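Local coordinates for protein ancestral congerin Con-anc (PDB 3AJZ) that probably binds beta-galactoside sugars as a fish galectin of reconstructed ancestral sequence, and here holds a glycan with galactose in its pocket, at residues N29-N34 and E84-T89; L61-D66 and P110-D115; S75-F80 and D103-E108. All coordinates share one frame; numbering follows the deposited sequence. Where two conformers were deposited one is given.

Interaction 1 of 3, residues N29-N34 and E84-T89; sequences NRFSIN and EHFQIT. With GAL (beta-D-galactopyranose), chain B.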
loop_
_atom_site.group_PDB
_atom_site.type_symbol
_atom_site.label_atom_id
_atom_site.label_comp_id
_atom_site.label_asym_id
_atom_site.label_seq_id
_atom_site.Cartn_x
_atom_site.Cartn_y
_atom_site.Cartn_z
ATOM N N ASN A 29 2.438 -21.273 8.784
ATOM C CA ASN A 29 1.217 -21.826 9.360
ATOM C C ASN A 29 -0.001 -21.177 8.708
ATOM O O ASN A 29 -0.958 -21.857 8.307
ATOM C CB ASN A 29 1.158 -21.597 10.870
ATOM C CG ASN A 29 2.159 -22.430 11.643
ATOM O OD1 ASN A 29 2.447 -23.567 11.285
ATOM N ND2 ASN A 29 2.674 -21.856 12.732
ATOM N N ARG A 30 0.006 -19.853 8.626
ATOM C CA ARG A 30 -1.160 -19.131 8.119
ATOM C C ARG A 30 -0.774 -17.685 7.847
ATOM O O ARG A 30 0.205 -17.159 8.397
ATOM C CB ARG A 30 -2.293 -19.155 9.159
ATOM C CG ARG A 30 -1.928 -18.405 10.467
ATOM C CD ARG A 30 -3.131 -18.337 11.376
ATOM N NE ARG A 30 -2.816 -17.704 12.655
ATOM C CZ ARG A 30 -3.678 -16.970 13.357
ATOM N NH1 ARG A 30 -3.299 -16.486 14.534
ATOM N NH2 ARG A 30 -4.929 -16.774 12.939
ATOM N N PHE A 31 -1.564 -17.026 6.995
ATOM C CA PHE A 31 -1.486 -15.567 6.890
ATOM C C PHE A 31 -2.890 -15.015 6.641
ATOM O O PHE A 31 -3.719 -15.697 6.037
ATOM C CB PHE A 31 -0.513 -15.127 5.782
ATOM C CG PHE A 31 -1.083 -15.271 4.397
ATOM C CD1 PHE A 31 -1.001 -16.482 3.733
ATOM C CD2 PHE A 31 -1.734 -14.183 3.786
ATOM C CE1 PHE A 31 -1.535 -16.627 2.433
ATOM C CE2 PHE A 31 -2.277 -14.310 2.490
ATOM C CZ PHE A 31 -2.183 -15.516 1.826
ATOM N N SER A 32 -3.122 -13.757 7.032
ATOM C CA SER A 32 -4.427 -13.136 6.795
ATOM C C SER A 32 -4.416 -11.805 6.058
ATOM O O SER A 32 -3.457 -11.038 6.146
ATOM C CB SER A 32 -5.245 -12.985 8.101
ATOM O OG SER A 32 -4.508 -12.185 9.018
ATOM N N ILE A 33 -5.508 -11.552 5.344
ATOM C CA ILE A 33 -5.824 -10.244 4.814
ATOM C C ILE A 33 -6.951 -9.653 5.633
ATOM O O ILE A 33 -7.943 -10.367 5.951
ATOM C CB ILE A 33 -6.236 -10.350 3.347
ATOM C CG1 ILE A 33 -5.033 -10.792 2.518
ATOM C CG2 ILE A 33 -6.705 -8.999 2.832
ATOM C CD1 ILE A 33 -5.397 -11.148 1.104
ATOM N N ASN A 34 -6.813 -8.380 5.998
ATOM C CA ASN A 34 -7.718 -7.774 6.992
ATOM C C ASN A 34 -8.140 -6.432 6.469
ATOM O O ASN A 34 -7.289 -5.558 6.362
ATOM C CB ASN A 34 -6.974 -7.589 8.309
ATOM C CG ASN A 34 -6.506 -8.893 8.876
ATOM O OD1 ASN A 34 -7.259 -9.556 9.590
ATOM N ND2 ASN A 34 -5.283 -9.287 8.569
ATOM N N GLU A 84 5.231 -19.450 -2.103
ATOM C CA GLU A 84 4.867 -18.992 -3.447
ATOM C C GLU A 84 3.984 -17.764 -3.457
ATOM O O GLU A 84 3.316 -17.433 -2.468
ATOM C CB GLU A 84 4.150 -20.113 -4.210
ATOM C CG GLU A 84 4.922 -21.437 -4.248
ATOM C CD GLU A 84 6.298 -21.311 -4.892
ATOM O OE1 GLU A 84 6.516 -20.394 -5.739
ATOM O OE2 GLU A 84 7.161 -22.156 -4.544
ATOM N N HIS A 85 3.971 -17.082 -4.591
ATOM C CA HIS A 85 3.132 -15.923 -4.780
ATOM C C HIS A 85 1.664 -16.245 -4.774
ATOM O O HIS A 85 1.233 -17.312 -5.208
ATOM C CB HIS A 85 3.484 -15.254 -6.121
ATOM C CG HIS A 85 4.873 -14.706 -6.145
ATOM N ND1 HIS A 85 5.142 -13.352 -6.134
ATOM C CD2 HIS A 85 6.078 -15.331 -6.109
ATOM C CE1 HIS A 85 6.452 -13.167 -6.151
ATOM N NE2 HIS A 85 7.042 -14.350 -6.127
ATOM N N PHE A 86 0.901 -15.273 -4.289
ATOM C CA PHE A 86 -0.554 -15.328 -4.403
ATOM C C PHE A 86 -1.093 -13.938 -4.751
ATOM O O PHE A 86 -0.436 -12.884 -4.519
ATOM C CB PHE A 86 -1.191 -15.750 -3.061
ATOM C CG PHE A 86 -1.001 -14.719 -1.989
ATOM C CD1 PHE A 86 0.144 -14.733 -1.223
ATOM C CD2 PHE A 86 -1.946 -13.699 -1.783
ATOM C CE1 PHE A 86 0.388 -13.740 -0.281
ATOM C CE2 PHE A 86 -1.702 -12.692 -0.858
ATOM C CZ PHE A 86 -0.541 -12.731 -0.090
ATOM N N GLN A 87 -2.316 -13.913 -5.257
ATOM C CA GLN A 87 -3.013 -12.652 -5.462
ATOM C C GLN A 87 -4.485 -12.910 -5.217
ATOM O O GLN A 87 -5.031 -13.931 -5.653
ATOM C CB GLN A 87 -2.776 -12.175 -6.887
ATOM C CG GLN A 87 -3.327 -10.790 -7.218
ATOM C CD GLN A 87 -3.323 -10.578 -8.728
ATOM O OE1 GLN A 87 -4.377 -10.501 -9.375
ATOM N NE2 GLN A 87 -2.130 -10.547 -9.298
ATOM N N ILE A 88 -5.121 -11.997 -4.495
ATOM C CA ILE A 88 -6.583 -12.096 -4.246
ATOM C C ILE A 88 -7.211 -10.740 -4.583
ATOM O O ILE A 88 -6.573 -9.699 -4.381
ATOM C CB ILE A 88 -6.824 -12.428 -2.760
ATOM C CG1 ILE A 88 -6.419 -13.878 -2.454
ATOM C CG2 ILE A 88 -8.270 -12.195 -2.348
ATOM C CD1 ILE A 88 -5.797 -14.013 -1.043
ATOM N N THR A 89 -8.465 -10.729 -5.051
ATOM C CA THR A 89 -9.154 -9.460 -5.282
ATOM C C THR A 89 -10.470 -9.469 -4.517
ATOM O O THR A 89 -11.166 -10.502 -4.481
ATOM C CB THR A 89 -9.411 -9.204 -6.785
ATOM O OG1 THR A 89 -8.151 -9.093 -7.466
ATOM C CG2 THR A 89 -10.174 -7.910 -7.035
HETATM C C1 GAL B . -8.636 -17.551 15.889
HETATM C C2 GAL B . -7.263 -16.898 15.614
HETATM C C3 GAL B . -7.418 -15.430 15.230
HETATM C C4 GAL B . -8.416 -15.332 14.066
HETATM C C5 GAL B . -9.731 -15.977 14.538
HETATM C C6 GAL B . -10.796 -15.915 13.460
HETATM O O2 GAL B . -6.407 -17.017 16.754
HETATM O O3 GAL B . -6.164 -14.912 14.863
HETATM O O4 GAL B . -7.855 -15.956 12.920
HETATM O O5 GAL B . -9.557 -17.363 14.827
HETATM O O6 GAL B . -12.028 -16.415 13.957
#
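The core between the two sheets of the galectin beta-sandwich holds this contact, in which Phe31 and Ile33 of strand 30-34 meet Phe86 and Ile88 of strand 85-89. The two strands belong to different sheets. Their axes pass 10.7 Å apart at -30°, a spacing bridged by side chains alone, and no hydrogen bond crosses. The two phenylalanines approach from opposite directions. CZ of Phe31 sits over the centre of the Phe86 ring, 3.6 Å above its plane. The shortest contact is Phe31 CE2 to Phe86 CZ, 3.5 Å. The ring planes are inclined at 33°, with centroids 4.6 Å apart. In both residues CB points across the gap, and CG, set between the backbone N and the carbonyl carbon, tilts the ring against its partner. Further along, the CD1 methyls of Ile33 and Ile88 touch at 3.6 Å as the two side chains slide past each other. Phe80 packs on Phe86 and Ile88, and His48 stacks on the ring of Phe31.

The alternation of the strand turns Arg30 to the other side, into the glycan pocket. Its chain is extended from CG to NE and carries the guanidinium to the galactose. Arg30 NH2 donates to GAL O3 at 2.9 Å, and NH1 reaches the same oxygen in a longer bond of 3.3 Å. O3 lies at the guanidinium edge, near its plane. A weak bond runs from Arg30 NH2 to GAL O4. Asp47 forms a salt bridge with NH2, which probably steadies the guanidinium and offsets its charge. One strand thus serves two chemistries: an apolar face that closes the core, and a polar face that reads the sugar hydroxyls.

Interaction 2 of 3, residues L61-D66 and P110-D115; sequences LNSMVD and PNRHGD. With GAL (beta-D-galactopyranose), chain B.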
loop_
_atom_site.group_PDB
_atom_site.type_symbol
_atom_site.label_atom_id
_atom_site.label_comp_id
_atom_site.label_asym_id
_atom_site.label_seq_id
_atom_site.Cartn_x
_atom_site.Cartn_y
_atom_site.Cartn_z
ATOM N N LEU A 61 -12.854 -17.419 7.538
ATOM C CA LEU A 61 -13.301 -16.048 7.379
ATOM C C LEU A 61 -14.031 -15.600 8.636
ATOM O O LEU A 61 -14.814 -16.347 9.248
ATOM C CB LEU A 61 -14.199 -15.870 6.142
ATOM C CG LEU A 61 -13.496 -16.311 4.857
ATOM C CD1 LEU A 61 -13.850 -17.774 4.486
ATOM C CD2 LEU A 61 -13.836 -15.352 3.742
ATOM N N ASN A 62 -13.799 -14.366 9.031
ATOM C CA ASN A 62 -14.499 -13.804 10.163
ATOM C C ASN A 62 -14.446 -12.276 10.107
ATOM O O ASN A 62 -13.909 -11.660 9.183
ATOM C CB ASN A 62 -13.920 -14.381 11.455
ATOM C CG ASN A 62 -14.935 -14.411 12.612
ATOM O OD1 ASN A 62 -16.049 -13.892 12.508
ATOM N ND2 ASN A 62 -14.539 -15.056 13.720
ATOM N N SER A 63 -15.061 -11.646 11.090
ATOM C CA SER A 63 -15.007 -10.230 11.338
ATOM C C SER A 63 -14.742 -10.011 12.817
ATOM O O SER A 63 -14.957 -10.921 13.632
ATOM C CB SER A 63 -16.332 -9.566 10.955
ATOM O OG SER A 63 -17.436 -10.271 11.561
ATOM N N MET A 64 -14.262 -8.826 13.147
ATOM C CA MET A 64 -13.952 -8.454 14.531
ATOM C C MET A 64 -14.601 -7.118 14.850
ATOM O O MET A 64 -14.422 -6.138 14.130
ATOM C CB MET A 64 -12.427 -8.363 14.716
ATOM C CG MET A 64 -12.011 -7.503 15.925
ATOM S SD MET A 64 -10.211 -7.384 16.101
ATOM C CE MET A 64 -9.851 -9.014 16.523
ATOM N N VAL A 65 -15.302 -7.073 15.982
ATOM C CA VAL A 65 -15.986 -5.879 16.421
ATOM C C VAL A 65 -15.399 -5.580 17.772
ATOM O O VAL A 65 -15.448 -6.428 18.645
ATOM C CB VAL A 65 -17.502 -6.107 16.539
ATOM C CG1 VAL A 65 -18.183 -4.858 17.168
ATOM C CG2 VAL A 65 -18.102 -6.449 15.185
ATOM N N ASP A 66 -14.839 -4.380 17.914
ATOM C CA ASP A 66 -14.249 -3.908 19.180
ATOM C C ASP A 66 -13.408 -4.998 19.838
ATOM O O ASP A 66 -13.629 -5.394 20.994
ATOM C CB ASP A 66 -15.348 -3.330 20.079
ATOM C CG ASP A 66 -16.096 -2.160 19.402
ATOM O OD1 ASP A 66 -15.424 -1.315 18.752
ATOM O OD2 ASP A 66 -17.348 -2.085 19.483
ATOM N N PRO A 110 -20.574 -12.264 4.565
ATOM C CA PRO A 110 -21.485 -11.123 4.786
ATOM C C PRO A 110 -20.812 -9.773 5.173
ATOM O O PRO A 110 -19.817 -9.760 5.931
ATOM C CB PRO A 110 -22.427 -11.638 5.899
ATOM C CG PRO A 110 -21.593 -12.711 6.598
ATOM C CD PRO A 110 -20.778 -13.375 5.520
ATOM N N ASN A 111 -21.358 -8.677 4.638
ATOM C CA ASN A 111 -20.924 -7.328 5.005
ATOM C C ASN A 111 -21.645 -7.027 6.330
ATOM O O ASN A 111 -22.680 -6.369 6.379
ATOM C CB ASN A 111 -21.291 -6.333 3.882
ATOM C CG ASN A 111 -20.741 -4.906 4.075
ATOM O OD1 ASN A 111 -20.725 -4.107 3.102
ATOM N ND2 ASN A 111 -20.354 -4.553 5.259
ATOM N N ARG A 112 -21.070 -7.543 7.403
ATOM C CA ARG A 112 -21.810 -7.602 8.688
ATOM C C ARG A 112 -22.060 -6.237 9.316
ATOM O O ARG A 112 -23.025 -6.091 10.068
ATOM C CB ARG A 112 -21.101 -8.542 9.677
ATOM C CG ARG A 112 -21.203 -10.010 9.299
ATOM C CD ARG A 112 -20.274 -10.895 10.130
ATOM N NE ARG A 112 -20.541 -12.311 9.972
ATOM C CZ ARG A 112 -19.756 -13.261 10.474
ATOM N NH1 ARG A 112 -20.093 -14.533 10.285
ATOM N NH2 ARG A 112 -18.655 -12.946 11.155
ATOM N N HIS A 113 -21.234 -5.242 9.008
ATOM C CA HIS A 113 -21.437 -3.876 9.533
ATOM C C HIS A 113 -22.135 -2.937 8.539
ATOM O O HIS A 113 -22.354 -1.766 8.839
ATOM C CB HIS A 113 -20.114 -3.301 10.051
ATOM C CG HIS A 113 -20.211 -1.939 10.667
ATOM N ND1 HIS A 113 -20.712 -1.715 11.931
ATOM C CD2 HIS A 113 -19.829 -0.728 10.197
ATOM C CE1 HIS A 113 -20.660 -0.420 12.198
ATOM N NE2 HIS A 113 -20.140 0.200 11.159
ATOM N N GLY A 114 -22.503 -3.442 7.370
ATOM C CA GLY A 114 -23.249 -2.626 6.404
ATOM C C GLY A 114 -22.483 -1.400 5.916
ATOM O O GLY A 114 -23.048 -0.308 5.703
ATOM N N ASP A 115 -21.181 -1.599 5.718
ATOM C CA ASP A 115 -20.285 -0.528 5.258
ATOM C C ASP A 115 -20.348 -0.264 3.763
ATOM O O ASP A 115 -20.469 -1.185 2.972
ATOM C CB ASP A 115 -18.855 -0.922 5.610
ATOM C CG ASP A 115 -18.641 -1.042 7.083
ATOM O OD1 ASP A 115 -18.144 -2.086 7.546
ATOM O OD2 ASP A 115 -18.954 -0.061 7.781
HETATM C C1 GAL B . -8.636 -17.551 15.889
HETATM C C2 GAL B . -7.263 -16.898 15.614
HETATM C C3 GAL B . -7.418 -15.430 15.230
HETATM C C4 GAL B . -8.416 -15.332 14.066
HETATM C C5 GAL B . -9.731 -15.977 14.538
HETATM C C6 GAL B . -10.796 -15.915 13.460
HETATM O O2 GAL B . -6.407 -17.017 16.754
HETATM O O3 GAL B . -6.164 -14.912 14.863
HETATM O O4 GAL B . -7.855 -15.956 12.920
HETATM O O5 GAL B . -9.557 -17.363 14.827
HETATM O O6 GAL B . -12.028 -16.415 13.957
#
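Asn62 has CG anti to the backbone N (chi1 -153°), while Ser63 has OG between the backbone N and the carbonyl carbon (chi1 51°); these torsions present Asn62 OD1 and Ser63 OG to the same nitrogen of Arg112. The arginine comes from the loop after strand 106-110, with its chain extended from CG to NE. Its NH2 donates to Ser63 OG at 3.0 Å, a fairly straight bond. The same NH2 donates to Asn62 OD1 at 3.1 Å, more bent. Both oxygens lie at the guanidinium edge, close to its plane. The amide of Asn62 stands almost perpendicular to that plane, at 83°, yet NH2 lies in the carbonyl plane of OD1. The backbone N of Ser63 also donates to OD1, at 2.8 Å from above the carbonyl plane. Asn62 ND2 donates to GAL O6 at 2.9 Å in a nearly straight bond, and to the backbone oxygen of Gln70. Bonds at both its oxygen and its nitrogen therefore hold the amide and help fix its rotation.

On the neighbouring strand, Gln70 bonds to Ser63 OG, and the backbone oxygen of Gln71 accepts from Arg112 NH1. Arg112 does not touch the galactose itself and probably helps position Asn62, which does. The arrangement belongs to the galectin carbohydrate-recognition site, where a strand asparagine meets the galactose 6-hydroxyl.

Interaction 3 of 3, residues S75-F80 and D103-E108; sequences SKNFPF and DGHKVE
A side-chain amide lies on an imidazole here: Asn77 OD1 sits over the centre of the His105 ring, 3.4 Å above its plane. The histidine has two modelled conformers; the stack belongs to one. The amide and ring planes are 29° apart, stacked, while the side chains cross at about a right angle. The oxygen is near His105 NE2, but at too poor an angle for a hydrogen bond. The contact lies at the surface of the galectin beta-sandwich. It joins the loop that follows strand 68-75 in one sheet to the turn leading into strand 106-110, an outermost strand of the other within this chain. The segments run in nearly opposite directions, and no hydrogen bond crosses.

Each segment is instead shaped by its own side chains. In 103-108, Asp103 forms an Asx turn: OD1 accepts from the backbone N of His105 at 2.9 Å. Its CG stands between the backbone N and the carbonyl carbon (chi1 62°), which turns the carboxylate forward, toward His105 N. In this conformer OD2 also receives a weak bond from His105 ND1, so Asp103 may help orient the ring. In 75-80, Ser75 OG accepts from the backbone N of Asn77 at 3.2 Å, an ST turn. Pro79 is the centre of an inverse gamma turn. Its ring also touches Leu101 and Pro102. Near the start of strand 106-110, Val107 CG2 approaches Ser75 OG at 4.1 Å. At the other end, the Pro79 and Asp103 side chains cross at about a right angle, with Pro79 CG 3.5 Å from Asp103 CG.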
loop_
_atom_site.group_PDB
_atom_site.type_symbol
_atom_site.label_atom_id
_atom_site.label_comp_id
_atom_site.label_asym_id
_atom_site.label_seq_id
_atom_site.Cartn_x
_atom_site.Cartn_y
_atom_site.Cartn_z
ATOM N N SER A 75 -13.987 -22.125 4.173
ATOM C CA SER A 75 -13.945 -22.666 2.818
ATOM C C SER A 75 -12.797 -23.668 2.728
ATOM O O SER A 75 -11.715 -23.438 3.255
ATOM C CB SER A 75 -13.745 -21.545 1.806
ATOM O OG SER A 75 -13.643 -22.085 0.476
ATOM N N LYS A 76 -13.028 -24.786 2.051
ATOM C CA LYS A 76 -11.987 -25.785 1.790
ATOM C C LYS A 76 -11.315 -25.578 0.435
ATOM O O LYS A 76 -10.471 -26.385 0.036
ATOM C CB LYS A 76 -12.571 -27.204 1.847
ATOM C CG LYS A 76 -13.182 -27.574 3.181
ATOM C CD LYS A 76 -12.255 -28.445 3.988
ATOM C CE LYS A 76 -11.264 -27.636 4.772
ATOM N NZ LYS A 76 -10.298 -28.528 5.499
ATOM N N ASN A 77 -11.712 -24.528 -0.281
ATOM C CA ASN A 77 -11.000 -24.138 -1.502
ATOM C C ASN A 77 -9.736 -23.426 -1.088
ATOM O O ASN A 77 -9.796 -22.351 -0.508
ATOM C CB ASN A 77 -11.842 -23.211 -2.378
ATOM C CG ASN A 77 -12.905 -23.950 -3.133
ATOM O OD1 ASN A 77 -12.608 -24.829 -3.942
ATOM N ND2 ASN A 77 -14.155 -23.625 -2.857
ATOM N N PHE A 78 -8.589 -24.011 -1.394
ATOM C CA PHE A 78 -7.325 -23.513 -0.805
ATOM C C PHE A 78 -6.204 -23.453 -1.825
ATOM O O PHE A 78 -5.257 -24.227 -1.749
ATOM C CB PHE A 78 -6.922 -24.375 0.388
ATOM C CG PHE A 78 -5.949 -23.679 1.301
ATOM C CD1 PHE A 78 -4.575 -23.981 1.278
ATOM C CD2 PHE A 78 -6.394 -22.648 2.119
ATOM C CE1 PHE A 78 -3.673 -23.297 2.125
ATOM C CE2 PHE A 78 -5.491 -21.958 2.957
ATOM C CZ PHE A 78 -4.146 -22.275 2.945
ATOM N N PRO A 79 -6.331 -22.542 -2.810
ATOM C CA PRO A 79 -5.330 -22.472 -3.883
ATOM C C PRO A 79 -4.102 -21.643 -3.533
ATOM O O PRO A 79 -3.819 -20.607 -4.173
ATOM C CB PRO A 79 -6.109 -21.801 -5.015
ATOM C CG PRO A 79 -7.042 -20.834 -4.283
ATOM C CD PRO A 79 -7.466 -21.627 -3.055
ATOM N N PHE A 80 -3.379 -22.106 -2.512
ATOM C CA PHE A 80 -2.177 -21.418 -2.036
ATOM C C PHE A 80 -1.097 -22.434 -1.729
ATOM O O PHE A 80 -1.398 -23.573 -1.369
ATOM C CB PHE A 80 -2.503 -20.613 -0.743
ATOM C CG PHE A 80 -3.621 -19.655 -0.927
ATOM C CD1 PHE A 80 -3.366 -18.400 -1.470
ATOM C CD2 PHE A 80 -4.949 -20.004 -0.630
ATOM C CE1 PHE A 80 -4.398 -17.491 -1.718
ATOM C CE2 PHE A 80 -5.986 -19.084 -0.885
ATOM C CZ PHE A 80 -5.696 -17.841 -1.420
ATOM N N ASP A 103 -7.510 -19.261 -8.147
ATOM C CA ASP A 103 -7.978 -20.383 -8.979
ATOM C C ASP A 103 -9.301 -20.078 -9.660
ATOM O O ASP A 103 -9.878 -20.934 -10.314
ATOM C CB ASP A 103 -8.095 -21.691 -8.171
ATOM C CG ASP A 103 -9.096 -21.615 -7.048
ATOM O OD1 ASP A 103 -9.644 -20.531 -6.807
ATOM O OD2 ASP A 103 -9.331 -22.674 -6.409
ATOM N N GLY A 104 -9.808 -18.874 -9.444
ATOM C CA GLY A 104 -11.072 -18.470 -10.037
ATOM C C GLY A 104 -12.278 -18.735 -9.137
ATOM O O GLY A 104 -13.393 -18.336 -9.473
ATOM N N HIS A 105 -12.079 -19.416 -8.009
ATOM C CA HIS A 105 -13.181 -19.686 -7.085
ATOM C C HIS A 105 -13.515 -18.393 -6.345
ATOM O O HIS A 105 -12.623 -17.597 -6.055
ATOM C CB HIS A 105 -12.798 -20.794 -6.085
ATOM C CG HIS A 105 -13.074 -22.193 -6.563
ATOM N ND1 HIS A 105 -12.114 -22.990 -7.152
ATOM C CD2 HIS A 105 -14.192 -22.957 -6.482
ATOM C CE1 HIS A 105 -12.632 -24.174 -7.434
ATOM N NE2 HIS A 105 -13.892 -24.181 -7.035
ATOM N N LYS A 106 -14.794 -18.203 -6.030
ATOM C CA LYS A 106 -15.258 -17.022 -5.314
ATOM C C LYS A 106 -15.833 -17.454 -3.972
ATOM O O LYS A 106 -16.640 -18.406 -3.879
ATOM C CB LYS A 106 -16.354 -16.312 -6.101
ATOM C CG LYS A 106 -16.001 -16.019 -7.544
ATOM C CD LYS A 106 -17.281 -15.703 -8.312
ATOM C CE LYS A 106 -17.047 -15.471 -9.805
ATOM N NZ LYS A 106 -16.418 -14.148 -10.105
ATOM N N VAL A 107 -15.411 -16.756 -2.926
ATOM C CA VAL A 107 -15.976 -16.930 -1.603
ATOM C C VAL A 107 -16.821 -15.691 -1.336
ATOM O O VAL A 107 -16.428 -14.566 -1.685
ATOM C CB VAL A 107 -14.877 -17.058 -0.549
ATOM C CG1 VAL A 107 -15.508 -17.300 0.821
ATOM C CG2 VAL A 107 -13.955 -18.240 -0.889
ATOM N N GLU A 108 -18.003 -15.897 -0.756
ATOM C CA GLU A 108 -18.835 -14.780 -0.289
ATOM C C GLU A 108 -18.835 -14.760 1.223
ATOM O O GLU A 108 -18.828 -15.810 1.875
ATOM C CB GLU A 108 -20.268 -14.900 -0.806
ATOM C CG GLU A 108 -20.309 -14.683 -2.321
ATOM C CD GLU A 108 -21.709 -14.677 -2.893
ATOM O OE1 GLU A 108 -22.716 -14.583 -2.139
ATOM O OE2 GLU A 108 -21.789 -14.746 -4.132
#

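The segments come along the chain in the order 29-34, 61-66, 75-80, 84-89, 103-108, 110-115. Interaction 3 is nested within the loop closed by interaction 2, while interaction 1 crosses both. Interactions 1 and 2 share the larger sheet and both touch the galactose, though their centres are about 19 Å apart and they do not touch. Interactions 1 and 3 share the five-strand sheet, through strands 85-92 and 106-110. Interaction 3 is centred about 12 Å from interaction 1 and about 20 Å from interaction 2. It touches both: Phe80 packs on Phe86 and Ile88, and Val107 on Leu61. The core and sugar-side contacts meet at the galactose.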